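Local coordinates for WGR domain-containing protein (Bacteroides fragilis, PDB 2RA8) that is of unknown function but joins an N-terminal WGR domain to leucine-rich repeats, a repeat class that commonly serves protein-protein recognition, at residues Y83-D88 against V94-K99; D98-L101 against K105-S108; L298-V303 against K324-K329; P244-D249 against V269-E274. All blocks are in the same frame, centred on the assembly; numbering follows the deposited sequence.

In the fold
Ten parallel strands, ordered along the chain, form the spine of the leucine-rich repeat region. The four contacts lie near its two ends. Contacts 1 and 2 sit at the N-terminal end and share helix 96-102, and Tyr83 of contact 1 packs on Ile100 and Leu106 of contact 2. Contacts 3 and 4 lie on the opposite side of the chain's centre, with centres about 42 to 49 Å from that of contact 1. They meet where Leu298 and His302 touch Leu273. Contacts 2 and 4 are buried and apolar, one aliphatic and the other aromatic. Contacts 1 and 3 are partly buried and add a charged side chain at the margin.

Contact 1 of 4, residues Y83-D88 against V94-K99; sequences YALSYD and VNLMDK
Leu85 gives up the most surface to this contact, and it packs against Leu96 and Val94. Leu85 CG lies 3.5 Å from Leu96 CB, a tight carbon contact. One branch, Leu85 CD1, reaches the backbone at the start of helix 96-102, 3.4 Å from Leu96 N. The other branch, Leu85 CD2, meets Val94 CG1 at 3.5 Å, also tight. Both branches therefore lie against the chain just where it enters the helix.

Leu96 answers from its own side. Its CG is anti to the backbone N (chi1 -179°), which carries CD1 back over the 83-84 peptide. There Leu96 CD1 lies 3.8 Å from Ala84 N and 4.1 Å from Tyr83 CB. The hydroxyl of Tyr83 is held by Asp103.

Lys99 closes the margin. Its chain bends at chi2 and chi3, and Lys99 NZ comes round to bond Ala84 O at 2.9 Å. The C=O...N angle is 152°, and the donor is tilted 28° from the carbonyl plane. The same NZ forms a salt bridge with Glu89, so the ammonium group is tied to both a carbonyl and a carboxylate.

Both segments run into helices with a side-chain cap. Asn95 OD1 accepts from Asp98 N at 2.9 Å. Ser86 caps helix 87-91, and its own N bonds Glu89 OE1, a pattern consistent with a capping box. The contact joins the end of strand 80-83 to the two short helices that follow it. Here the chain leaves the parallel sheet of the leucine-rich repeat fold and begins its helical return on the way to strand 111-114.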
loop_
_atom_site.group_PDB
_atom_site.type_symbol
_atom_site.label_atom_id
_atom_site.label_comp_id
_atom_site.label_asym_id
_atom_site.label_seq_id
_atom_site.Cartn_x
_atom_site.Cartn_y
_atom_site.Cartn_z
ATOM N N TYR A 83 8.795 -0.399 17.598
ATOM C CA TYR A 83 9.946 -1.223 17.926
ATOM C C TYR A 83 9.745 -2.562 17.295
ATOM O O TYR A 83 8.754 -3.248 17.559
ATOM C CB TYR A 83 10.099 -1.389 19.433
ATOM C CG TYR A 83 10.385 -0.099 20.151
ATOM C CD1 TYR A 83 9.348 0.712 20.604
ATOM C CD2 TYR A 83 11.693 0.313 20.376
ATOM C CE1 TYR A 83 9.608 1.902 21.270
ATOM C CE2 TYR A 83 11.966 1.505 21.043
ATOM C CZ TYR A 83 10.918 2.287 21.485
ATOM O OH TYR A 83 11.173 3.449 22.155
ATOM N N ALA A 84 10.688 -2.941 16.444
ATOM C CA ALA A 84 10.606 -4.207 15.745
ATOM C C ALA A 84 11.952 -4.838 15.567
ATOM O O ALA A 84 12.952 -4.145 15.416
ATOM C CB ALA A 84 9.946 -3.998 14.390
ATOM N N LEU A 85 11.981 -6.166 15.596
ATOM C CA LEU A 85 13.217 -6.914 15.409
ATOM C C LEU A 85 13.313 -7.360 13.982
ATOM O O LEU A 85 12.368 -7.932 13.443
ATOM C CB LEU A 85 13.258 -8.171 16.294
ATOM C CG LEU A 85 13.867 -8.133 17.702
ATOM C CD1 LEU A 85 13.772 -9.523 18.319
ATOM C CD2 LEU A 85 15.321 -7.689 17.642
ATOM N N SER A 86 14.449 -7.095 13.351
ATOM C CA SER A 86 14.652 -7.540 11.980
ATOM C C SER A 86 15.190 -8.953 12.064
ATOM O O SER A 86 15.517 -9.444 13.156
ATOM C CB SER A 86 15.671 -6.646 11.262
ATOM O OG SER A 86 16.945 -6.717 11.879
ATOM N N TYR A 87 15.284 -9.623 10.919
ATOM C CA TYR A 87 15.798 -10.985 10.871
ATOM C C TYR A 87 17.256 -10.964 11.260
ATOM O O TYR A 87 17.744 -11.864 11.949
ATOM C CB TYR A 87 15.672 -11.553 9.445
ATOM C CG TYR A 87 16.005 -13.025 9.326
ATOM C CD1 TYR A 87 15.010 -13.993 9.431
ATOM C CD2 TYR A 87 17.319 -13.446 9.119
ATOM C CE1 TYR A 87 15.314 -15.350 9.332
ATOM C CE2 TYR A 87 17.636 -14.794 9.022
ATOM C CZ TYR A 87 16.631 -15.736 9.127
ATOM O OH TYR A 87 16.939 -17.068 9.026
ATOM N N ASP A 88 17.957 -9.924 10.815
ATOM C CA ASP A 88 19.378 -9.775 11.095
ATOM C C ASP A 88 19.645 -9.634 12.568
ATOM O O ASP A 88 20.561 -10.255 13.102
ATOM C CB ASP A 88 19.941 -8.552 10.363
ATOM C CG ASP A 88 19.738 -8.622 8.859
ATOM O OD1 ASP A 88 20.040 -9.675 8.261
ATOM O OD2 ASP A 88 19.284 -7.620 8.270
ATOM N N VAL A 94 19.800 -10.461 19.096
ATOM C CA VAL A 94 19.166 -9.297 19.706
ATOM C C VAL A 94 17.788 -9.617 20.228
ATOM O O VAL A 94 16.999 -10.294 19.571
ATOM C CB VAL A 94 19.081 -8.118 18.702
ATOM C CG1 VAL A 94 18.296 -6.968 19.311
ATOM C CG2 VAL A 94 20.489 -7.646 18.342
ATOM N N ASN A 95 17.502 -9.124 21.427
ATOM C CA ASN A 95 16.225 -9.335 22.101
ATOM C C ASN A 95 15.402 -8.061 21.994
ATOM O O ASN A 95 15.821 -7.017 22.481
ATOM C CB ASN A 95 16.503 -9.683 23.577
ATOM C CG ASN A 95 15.251 -9.725 24.421
ATOM O OD1 ASN A 95 14.593 -8.703 24.626
ATOM N ND2 ASN A 95 14.913 -10.910 24.923
ATOM N N LEU A 96 14.229 -8.139 21.367
ATOM C CA LEU A 96 13.371 -6.964 21.182
ATOM C C LEU A 96 13.104 -6.195 22.441
ATOM O O LEU A 96 13.149 -4.966 22.452
ATOM C CB LEU A 96 12.022 -7.362 20.553
ATOM C CG LEU A 96 11.038 -6.205 20.294
ATOM C CD1 LEU A 96 11.679 -5.181 19.356
ATOM C CD2 LEU A 96 9.743 -6.738 19.696
HETATM N N MSE A 97 12.800 -6.901 23.519
HETATM C CA MSE A 97 12.520 -6.233 24.783
HETATM C C MSE A 97 13.691 -5.422 25.252
HETATM O O MSE A 97 13.518 -4.412 25.939
HETATM C CB MSE A 97 12.145 -7.251 25.845
HETATM C CG MSE A 97 10.658 -7.466 25.954
HETATM SE SE MSE A 97 9.839 -5.954 26.830
HETATM C CE MSE A 97 8.689 -5.277 25.442
ATOM N N ASP A 98 14.897 -5.847 24.884
ATOM C CA ASP A 98 16.094 -5.112 25.273
ATOM C C ASP A 98 16.215 -3.850 24.455
ATOM O O ASP A 98 16.719 -2.838 24.948
ATOM C CB ASP A 98 17.355 -5.965 25.090
ATOM C CG ASP A 98 17.460 -7.079 26.117
ATOM O OD1 ASP A 98 17.123 -6.836 27.298
ATOM O OD2 ASP A 98 17.892 -8.191 25.749
ATOM N N LYS A 99 15.762 -3.897 23.199
ATOM C CA LYS A 99 15.805 -2.718 22.331
ATOM C C LYS A 99 14.890 -1.657 22.877
ATOM O O LYS A 99 15.208 -0.471 22.847
ATOM C CB LYS A 99 15.356 -3.047 20.898
ATOM C CG LYS A 99 16.444 -3.626 20.010
ATOM C CD LYS A 99 16.436 -2.986 18.615
ATOM C CE LYS A 99 15.219 -3.382 17.794
ATOM N NZ LYS A 99 15.267 -2.779 16.428
#

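Contact 2 of 4, residues D98-L101 against K105-S108; sequences DKIL and KLPS
The first torsion of Ile100 sets CG2 opposite the backbone N and CG1 beside it (chi1 -54°). In Leu106 CG also stands opposite N (chi1 -170°), and the fork opens toward the helix. These two settings bring Ile100 CG2 to Leu106 CD1 at 4.0 Å, an ordinary apolar distance. The two side chains approach each other at a slant.

The second branch of Leu106 does something different. Leu106 CD2 lies on the helix backbone, 3.5 Å from Ile100 O. It makes only a marginal approach to Leu101, with Leu106 CD2 4.5 Å from Leu101 CA. The leucine therefore covers the main chain of the helix as well as a side chain. No hydrogen bond links the two segments.

The 105-108 segment is braced by its own polar bonds. Lys105 O accepts from Ser108 N at 2.9 Å, which closes a beta turn with helical backbone at Leu106 and Pro107. A second bond reaches Lys105 O from Ser108 OG at 2.6 Å. This donor lies in the carbonyl plane, on a lone pair. Lys105, which opens the turn, gives its N to Asp103 OD1 in an Asx turn.

The contact lies between the end of helix 96-102 and the loop that leads to strand 111-114. Ile100 also touches Ile112 and Ile114 of that strand, and Leu106 rests on Tyr83 of strand 80-83. Phe138 of helix 135-138 packs on Ile100 and Leu101, while Phe141, in the loop before strand 143-146, touches Leu106.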
loop_
_atom_site.group_PDB
_atom_site.type_symbol
_atom_site.label_atom_id
_atom_site.label_comp_id
_atom_site.label_asym_id
_atom_site.label_seq_id
_atom_site.Cartn_x
_atom_site.Cartn_y
_atom_site.Cartn_z
ATOM N N ASP A 98 14.897 -5.847 24.884
ATOM C CA ASP A 98 16.094 -5.112 25.273
ATOM C C ASP A 98 16.215 -3.850 24.455
ATOM O O ASP A 98 16.719 -2.838 24.948
ATOM C CB ASP A 98 17.355 -5.965 25.090
ATOM C CG ASP A 98 17.460 -7.079 26.117
ATOM O OD1 ASP A 98 17.123 -6.836 27.298
ATOM O OD2 ASP A 98 17.892 -8.191 25.749
ATOM N N LYS A 99 15.762 -3.897 23.199
ATOM C CA LYS A 99 15.805 -2.718 22.331
ATOM C C LYS A 99 14.890 -1.657 22.877
ATOM O O LYS A 99 15.208 -0.471 22.847
ATOM C CB LYS A 99 15.356 -3.047 20.898
ATOM C CG LYS A 99 16.444 -3.626 20.010
ATOM C CD LYS A 99 16.436 -2.986 18.615
ATOM C CE LYS A 99 15.219 -3.382 17.794
ATOM N NZ LYS A 99 15.267 -2.779 16.428
ATOM N N ILE A 100 13.736 -2.083 23.380
ATOM C CA ILE A 100 12.759 -1.158 23.939
ATOM C C ILE A 100 13.231 -0.623 25.271
ATOM O O ILE A 100 13.337 0.591 25.453
ATOM C CB ILE A 100 11.392 -1.848 24.123
ATOM C CG1 ILE A 100 10.947 -2.467 22.795
ATOM C CG2 ILE A 100 10.360 -0.841 24.621
ATOM C CD1 ILE A 100 9.727 -3.351 22.900
ATOM N N LEU A 101 13.523 -1.525 26.207
ATOM C CA LEU A 101 13.987 -1.139 27.541
ATOM C C LEU A 101 15.242 -0.288 27.508
ATOM O O LEU A 101 15.518 0.450 28.455
ATOM C CB LEU A 101 14.246 -2.385 28.397
ATOM C CG LEU A 101 13.049 -3.247 28.839
ATOM C CD1 LEU A 101 13.562 -4.538 29.451
ATOM C CD2 LEU A 101 12.174 -2.490 29.846
ATOM N N LYS A 105 14.766 7.427 24.617
ATOM C CA LYS A 105 13.678 8.341 24.290
ATOM C C LYS A 105 12.374 7.731 24.741
ATOM O O LYS A 105 11.312 8.345 24.643
ATOM C CB LYS A 105 13.623 8.632 22.783
ATOM C CG LYS A 105 13.269 7.442 21.916
ATOM C CD LYS A 105 12.816 7.887 20.529
ATOM C CE LYS A 105 13.919 8.599 19.758
ATOM N NZ LYS A 105 13.422 9.117 18.452
ATOM N N LEU A 106 12.461 6.514 25.266
ATOM C CA LEU A 106 11.289 5.797 25.746
ATOM C C LEU A 106 10.426 6.618 26.681
ATOM O O LEU A 106 9.196 6.611 26.558
ATOM C CB LEU A 106 11.710 4.515 26.464
ATOM C CG LEU A 106 10.593 3.534 26.816
ATOM C CD1 LEU A 106 9.899 3.038 25.547
ATOM C CD2 LEU A 106 11.184 2.366 27.579
ATOM N N PRO A 107 11.042 7.349 27.630
ATOM C CA PRO A 107 10.222 8.146 28.550
ATOM C C PRO A 107 9.465 9.266 27.890
ATOM O O PRO A 107 8.426 9.700 28.391
ATOM C CB PRO A 107 11.245 8.677 29.562
ATOM C CG PRO A 107 12.307 7.634 29.556
ATOM C CD PRO A 107 12.447 7.338 28.075
ATOM N N SER A 108 9.972 9.744 26.758
ATOM C CA SER A 108 9.325 10.851 26.061
ATOM C C SER A 108 8.229 10.452 25.103
ATOM O O SER A 108 7.482 11.309 24.633
ATOM C CB SER A 108 10.364 11.676 25.296
ATOM O OG SER A 108 11.009 10.891 24.307
#

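Contact 3 of 4, residues L298-V303 against K324-K329; sequences LLLDHV and KKELQK
Leu300 and Leu327 cross at about a right angle. Leu300 points from the last turn of helix 293-300 toward helix 321-330, and its fork meets one branch of Leu327. That branch is Leu327 CD2, which lies 3.8 Å from Leu300 CG and 3.9 Å from Leu300 CD2. A single methyl of Leu327 is therefore set against the base and one arm of the Leu300 fork. No hydrogen bond joins the two segments.

The other arm of Leu300 turns to Glu326, and these two side chains meet at a slant. Glu326 has CG opposite its backbone N (chi1 -154°) and extends beyond it, so its length runs past Leu300 CD1. Leu300 CD1 is 3.8 Å from Glu326 CG and 3.4 Å from Glu326 CD. Glu326 OE2 comes closer still, 3.1 Å from Leu300 CD1, a snug carbon-oxygen contact and not a polar bond. The charge of this carboxylate is met by Arg297, one helical turn before Leu300, through a salt bridge to OE2. The nearest oxygens of the two acids here, Asp301 OD1 and Glu326 OE2, stay 6.9 Å apart.

The contact joins helix 293-300 to helix 321-330, near the C-terminal end of the repeat region. Inward, Leu327 packs on Ile335 of strand 334-336 and on Leu319, while on its other flank helix 293-300 rests on helix 265-274 through Val269 and Leu273.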
loop_
_atom_site.group_PDB
_atom_site.type_symbol
_atom_site.label_atom_id
_atom_site.label_comp_id
_atom_site.label_asym_id
_atom_site.label_seq_id
_atom_site.Cartn_x
_atom_site.Cartn_y
_atom_site.Cartn_z
ATOM N N LEU A 298 -31.428 -1.606 3.382
ATOM C CA LEU A 298 -31.965 -1.388 4.716
ATOM C C LEU A 298 -31.765 0.039 5.159
ATOM O O LEU A 298 -32.669 0.656 5.732
ATOM C CB LEU A 298 -31.305 -2.339 5.716
ATOM C CG LEU A 298 -31.329 -3.841 5.391
ATOM C CD1 LEU A 298 -30.613 -4.583 6.493
ATOM C CD2 LEU A 298 -32.752 -4.350 5.255
ATOM N N LEU A 299 -30.580 0.580 4.890
ATOM C CA LEU A 299 -30.278 1.953 5.266
ATOM C C LEU A 299 -31.238 2.896 4.611
ATOM O O LEU A 299 -31.807 3.769 5.271
ATOM C CB LEU A 299 -28.860 2.333 4.847
ATOM C CG LEU A 299 -27.707 1.620 5.542
ATOM C CD1 LEU A 299 -26.418 1.916 4.788
ATOM C CD2 LEU A 299 -27.614 2.078 6.992
ATOM N N LEU A 300 -31.417 2.734 3.303
ATOM C CA LEU A 300 -32.323 3.590 2.540
ATOM C C LEU A 300 -33.767 3.477 2.980
ATOM O O LEU A 300 -34.518 4.445 2.872
ATOM C CB LEU A 300 -32.226 3.277 1.041
ATOM C CG LEU A 300 -30.908 3.637 0.362
ATOM C CD1 LEU A 300 -30.920 3.157 -1.081
ATOM C CD2 LEU A 300 -30.695 5.137 0.431
ATOM N N ASP A 301 -34.164 2.300 3.469
ATOM C CA ASP A 301 -35.532 2.081 3.945
ATOM C C ASP A 301 -35.710 2.623 5.342
ATOM O O ASP A 301 -36.808 2.579 5.899
ATOM C CB ASP A 301 -35.883 0.581 3.982
ATOM C CG ASP A 301 -36.000 -0.046 2.595
ATOM O OD1 ASP A 301 -36.361 0.663 1.634
ATOM O OD2 ASP A 301 -35.752 -1.263 2.474
ATOM N N HIS A 302 -34.628 3.131 5.923
ATOM C CA HIS A 302 -34.668 3.660 7.283
ATOM C C HIS A 302 -33.797 4.872 7.457
ATOM O O HIS A 302 -33.023 4.948 8.413
ATOM C CB HIS A 302 -34.207 2.588 8.268
ATOM C CG HIS A 302 -35.123 1.412 8.355
ATOM N ND1 HIS A 302 -36.380 1.490 8.917
ATOM C CD2 HIS A 302 -34.967 0.127 7.958
ATOM C CE1 HIS A 302 -36.959 0.304 8.861
ATOM N NE2 HIS A 302 -36.122 -0.541 8.283
ATOM N N VAL A 303 -33.906 5.829 6.541
ATOM C CA VAL A 303 -33.105 7.047 6.623
ATOM C C VAL A 303 -33.376 7.764 7.926
ATOM O O VAL A 303 -32.498 8.423 8.480
ATOM C CB VAL A 303 -33.424 8.002 5.458
ATOM C CG1 VAL A 303 -32.463 9.177 5.470
ATOM C CG2 VAL A 303 -33.340 7.252 4.134
ATOM N N LYS A 324 -24.899 2.627 -5.267
ATOM C CA LYS A 324 -24.001 3.660 -4.771
ATOM C C LYS A 324 -24.506 5.031 -5.168
ATOM O O LYS A 324 -24.393 5.984 -4.395
ATOM C CB LYS A 324 -22.565 3.434 -5.285
ATOM C CG LYS A 324 -21.833 2.286 -4.574
ATOM C CD LYS A 324 -20.393 2.115 -5.065
ATOM C CE LYS A 324 -20.355 1.495 -6.455
ATOM N NZ LYS A 324 -18.967 1.374 -6.989
ATOM N N LYS A 325 -25.089 5.147 -6.361
ATOM C CA LYS A 325 -25.636 6.430 -6.805
ATOM C C LYS A 325 -26.787 6.800 -5.898
ATOM O O LYS A 325 -26.889 7.936 -5.437
ATOM C CB LYS A 325 -26.175 6.343 -8.237
ATOM C CG LYS A 325 -25.168 5.943 -9.300
ATOM C CD LYS A 325 -24.168 7.044 -9.610
ATOM C CE LYS A 325 -23.235 6.610 -10.739
ATOM N NZ LYS A 325 -22.300 7.685 -11.170
ATOM N N GLU A 326 -27.662 5.829 -5.642
ATOM C CA GLU A 326 -28.833 6.038 -4.792
ATOM C C GLU A 326 -28.420 6.447 -3.411
ATOM O O GLU A 326 -28.958 7.400 -2.847
ATOM C CB GLU A 326 -29.665 4.760 -4.696
ATOM C CG GLU A 326 -31.140 5.020 -4.407
ATOM C CD GLU A 326 -31.953 3.743 -4.284
ATOM O OE1 GLU A 326 -31.669 2.784 -5.032
ATOM O OE2 GLU A 326 -32.883 3.703 -3.452
ATOM N N LEU A 327 -27.459 5.721 -2.854
ATOM C CA LEU A 327 -26.954 6.020 -1.518
ATOM C C LEU A 327 -26.382 7.406 -1.479
ATOM O O LEU A 327 -26.612 8.161 -0.532
ATOM C CB LEU A 327 -25.864 5.020 -1.125
ATOM C CG LEU A 327 -26.343 3.599 -0.846
ATOM C CD1 LEU A 327 -25.156 2.660 -0.828
ATOM C CD2 LEU A 327 -27.098 3.567 0.478
ATOM N N GLN A 328 -25.631 7.751 -2.519
ATOM C CA GLN A 328 -25.001 9.062 -2.620
ATOM C C GLN A 328 -26.031 10.175 -2.561
ATOM O O GLN A 328 -25.892 11.128 -1.791
ATOM C CB GLN A 328 -24.236 9.169 -3.945
ATOM C CG GLN A 328 -22.790 9.653 -3.842
ATOM C CD GLN A 328 -21.822 8.550 -3.461
ATOM O OE1 GLN A 328 -20.608 8.746 -3.464
ATOM N NE2 GLN A 328 -22.356 7.381 -3.129
ATOM N N LYS A 329 -27.081 10.043 -3.369
ATOM C CA LYS A 329 -28.130 11.056 -3.447
ATOM C C LYS A 329 -29.160 11.030 -2.342
ATOM O O LYS A 329 -29.688 12.079 -1.970
ATOM C CB LYS A 329 -28.855 10.951 -4.792
ATOM C CG LYS A 329 -29.693 12.171 -5.141
ATOM C CD LYS A 329 -30.477 11.960 -6.428
ATOM C CE LYS A 329 -31.070 13.270 -6.933
ATOM N NZ LYS A 329 -31.915 13.942 -5.908
#

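Contact 4 of 4, residues P244-D249 against V269-E274; sequences PLFSKD and VEMFLE
Phe246 turns one ring face to Met271 and its edge to Phe272. With Phe272 it forms a T-shaped (edge-to-face) pair, the planes at 82° and the centroids 4.9 Å apart. CE1 of Phe246 stands over the centre of the Phe272 ring. It is nearly equidistant from all six ring carbons.

Over the face of Phe246 lies Met271 CB, a CH-pi contact. Met271 CB is 3.8 Å from the centroid of the Phe246 ring and 16° off its normal. Met271 is a selenomethionine in this crystal. Its CG is anti to the carbonyl carbon (chi1 -63°) and the chain is extended beyond it. This carries the selenium past the rim of the ring in an oblique Met-aromatic contact, Met271 SE lying 4.5 Å from the centroid of Phe246.

The contact ties the loop between strands 223-227 and 256-260 to helix 265-274 in the leucine-rich repeat fold. Phe246 points in from this loop and also packs on Leu257 and Ile259 of strand 256-260. Phe272 shares Leu257, so the ring pair sits between helix and sheet. The helix backbone is close as well, with Phe272 N 3.7 Å from Phe246 CE1.

Phe246 is the centre of an inverse gamma turn, and its carbonyl accepts from Ser275 OG just beyond Glu274. The turn itself is closed by a weak bond from Ser247 N to Leu245 O at 2.8 Å.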
loop_
_atom_site.group_PDB
_atom_site.type_symbol
_atom_site.label_atom_id
_atom_site.label_comp_id
_atom_site.label_asym_id
_atom_site.label_seq_id
_atom_site.Cartn_x
_atom_site.Cartn_y
_atom_site.Cartn_z
ATOM N N PRO A 244 -24.938 -8.035 21.806
ATOM C CA PRO A 244 -24.956 -7.329 23.097
ATOM C C PRO A 244 -24.097 -6.076 23.165
ATOM O O PRO A 244 -24.284 -5.241 24.055
ATOM C CB PRO A 244 -24.498 -8.400 24.081
ATOM C CG PRO A 244 -25.031 -9.662 23.467
ATOM C CD PRO A 244 -24.687 -9.473 22.001
ATOM N N LEU A 245 -23.156 -5.937 22.227
ATOM C CA LEU A 245 -22.272 -4.766 22.170
ATOM C C LEU A 245 -23.026 -3.518 21.783
ATOM O O LEU A 245 -22.635 -2.406 22.135
ATOM C CB LEU A 245 -21.151 -4.983 21.146
ATOM C CG LEU A 245 -20.108 -6.053 21.450
ATOM C CD1 LEU A 245 -19.348 -6.408 20.177
ATOM C CD2 LEU A 245 -19.155 -5.541 22.514
ATOM N N PHE A 246 -24.111 -3.703 21.040
ATOM C CA PHE A 246 -24.931 -2.591 20.582
ATOM C C PHE A 246 -25.866 -2.130 21.692
ATOM O O PHE A 246 -27.087 -2.209 21.564
ATOM C CB PHE A 246 -25.745 -3.027 19.352
ATOM C CG PHE A 246 -24.904 -3.301 18.119
ATOM C CD1 PHE A 246 -24.951 -2.433 17.028
ATOM C CD2 PHE A 246 -24.099 -4.431 18.041
ATOM C CE1 PHE A 246 -24.204 -2.694 15.869
ATOM C CE2 PHE A 246 -23.353 -4.698 16.887
ATOM C CZ PHE A 246 -23.411 -3.829 15.807
ATOM N N SER A 247 -25.293 -1.632 22.782
ATOM C CA SER A 247 -26.085 -1.183 23.923
ATOM C C SER A 247 -25.606 0.119 24.505
ATOM O O SER A 247 -24.452 0.237 24.921
ATOM C CB SER A 247 -26.062 -2.261 25.012
ATOM O OG SER A 247 -26.481 -1.734 26.260
ATOM N N LYS A 248 -26.487 1.113 24.553
ATOM C CA LYS A 248 -26.108 2.402 25.108
ATOM C C LYS A 248 -25.742 2.267 26.573
ATOM O O LYS A 248 -24.874 2.982 27.075
ATOM C CB LYS A 248 -27.240 3.429 24.939
ATOM C CG LYS A 248 -28.511 3.138 25.721
ATOM C CD LYS A 248 -29.501 4.289 25.551
ATOM C CE LYS A 248 -30.694 4.157 26.487
ATOM N NZ LYS A 248 -31.416 2.870 26.304
ATOM N N ASP A 249 -26.393 1.341 27.269
ATOM C CA ASP A 249 -26.088 1.134 28.679
ATOM C C ASP A 249 -24.667 0.621 28.845
ATOM O O ASP A 249 -23.974 0.981 29.799
ATOM C CB ASP A 249 -27.072 0.140 29.313
ATOM C CG ASP A 249 -28.480 0.701 29.431
ATOM O OD1 ASP A 249 -28.628 1.858 29.882
ATOM O OD2 ASP A 249 -29.441 -0.019 29.081
ATOM N N VAL A 269 -25.734 -4.446 9.542
ATOM C CA VAL A 269 -26.571 -3.289 9.280
ATOM C C VAL A 269 -27.831 -3.404 10.108
ATOM O O VAL A 269 -28.298 -2.427 10.692
ATOM C CB VAL A 269 -26.950 -3.197 7.786
ATOM C CG1 VAL A 269 -27.852 -1.989 7.543
ATOM C CG2 VAL A 269 -25.693 -3.111 6.938
ATOM N N GLU A 270 -28.385 -4.611 10.169
ATOM C CA GLU A 270 -29.598 -4.852 10.938
ATOM C C GLU A 270 -29.361 -4.556 12.411
ATOM O O GLU A 270 -30.182 -3.917 13.071
ATOM C CB GLU A 270 -30.048 -6.312 10.776
ATOM C CG GLU A 270 -31.389 -6.613 11.424
ATOM C CD GLU A 270 -31.657 -8.104 11.561
ATOM O OE1 GLU A 270 -31.606 -8.811 10.532
ATOM O OE2 GLU A 270 -31.920 -8.563 12.699
HETATM N N MSE A 271 -28.228 -5.019 12.933
HETATM C CA MSE A 271 -27.891 -4.796 14.336
HETATM C C MSE A 271 -27.900 -3.337 14.671
HETATM O O MSE A 271 -28.448 -2.928 15.699
HETATM C CB MSE A 271 -26.517 -5.369 14.649
HETATM C CG MSE A 271 -26.446 -6.861 14.463
HETATM SE SE MSE A 271 -24.768 -7.597 15.051
HETATM C CE MSE A 271 -25.041 -9.401 14.454
ATOM N N PHE A 272 -27.284 -2.535 13.805
ATOM C CA PHE A 272 -27.245 -1.098 14.015
ATOM C C PHE A 272 -28.642 -0.536 14.080
ATOM O O PHE A 272 -29.023 0.099 15.065
ATOM C CB PHE A 272 -26.472 -0.401 12.879
ATOM C CG PHE A 272 -24.983 -0.337 13.100
ATOM C CD1 PHE A 272 -24.436 0.573 13.998
ATOM C CD2 PHE A 272 -24.129 -1.196 12.421
ATOM C CE1 PHE A 272 -23.061 0.623 14.210
ATOM C CE2 PHE A 272 -22.755 -1.147 12.633
ATOM C CZ PHE A 272 -22.228 -0.237 13.528
ATOM N N LEU A 273 -29.425 -0.787 13.034
ATOM C CA LEU A 273 -30.783 -0.254 12.943
ATOM C C LEU A 273 -31.707 -0.595 14.074
ATOM O O LEU A 273 -32.542 0.221 14.450
ATOM C CB LEU A 273 -31.428 -0.667 11.614
ATOM C CG LEU A 273 -30.720 -0.160 10.344
ATOM C CD1 LEU A 273 -31.388 -0.727 9.112
ATOM C CD2 LEU A 273 -30.750 1.354 10.306
ATOM N N GLU A 274 -31.560 -1.787 14.643
ATOM C CA GLU A 274 -32.429 -2.215 15.735
ATOM C C GLU A 274 -31.906 -1.907 17.112
ATOM O O GLU A 274 -32.587 -2.171 18.104
ATOM C CB GLU A 274 -32.668 -3.716 15.645
ATOM C CG GLU A 274 -31.389 -4.526 15.731
ATOM C CD GLU A 274 -31.618 -6.011 15.537
ATOM O OE1 GLU A 274 -32.464 -6.383 14.696
ATOM O OE2 GLU A 274 -30.934 -6.807 16.214
#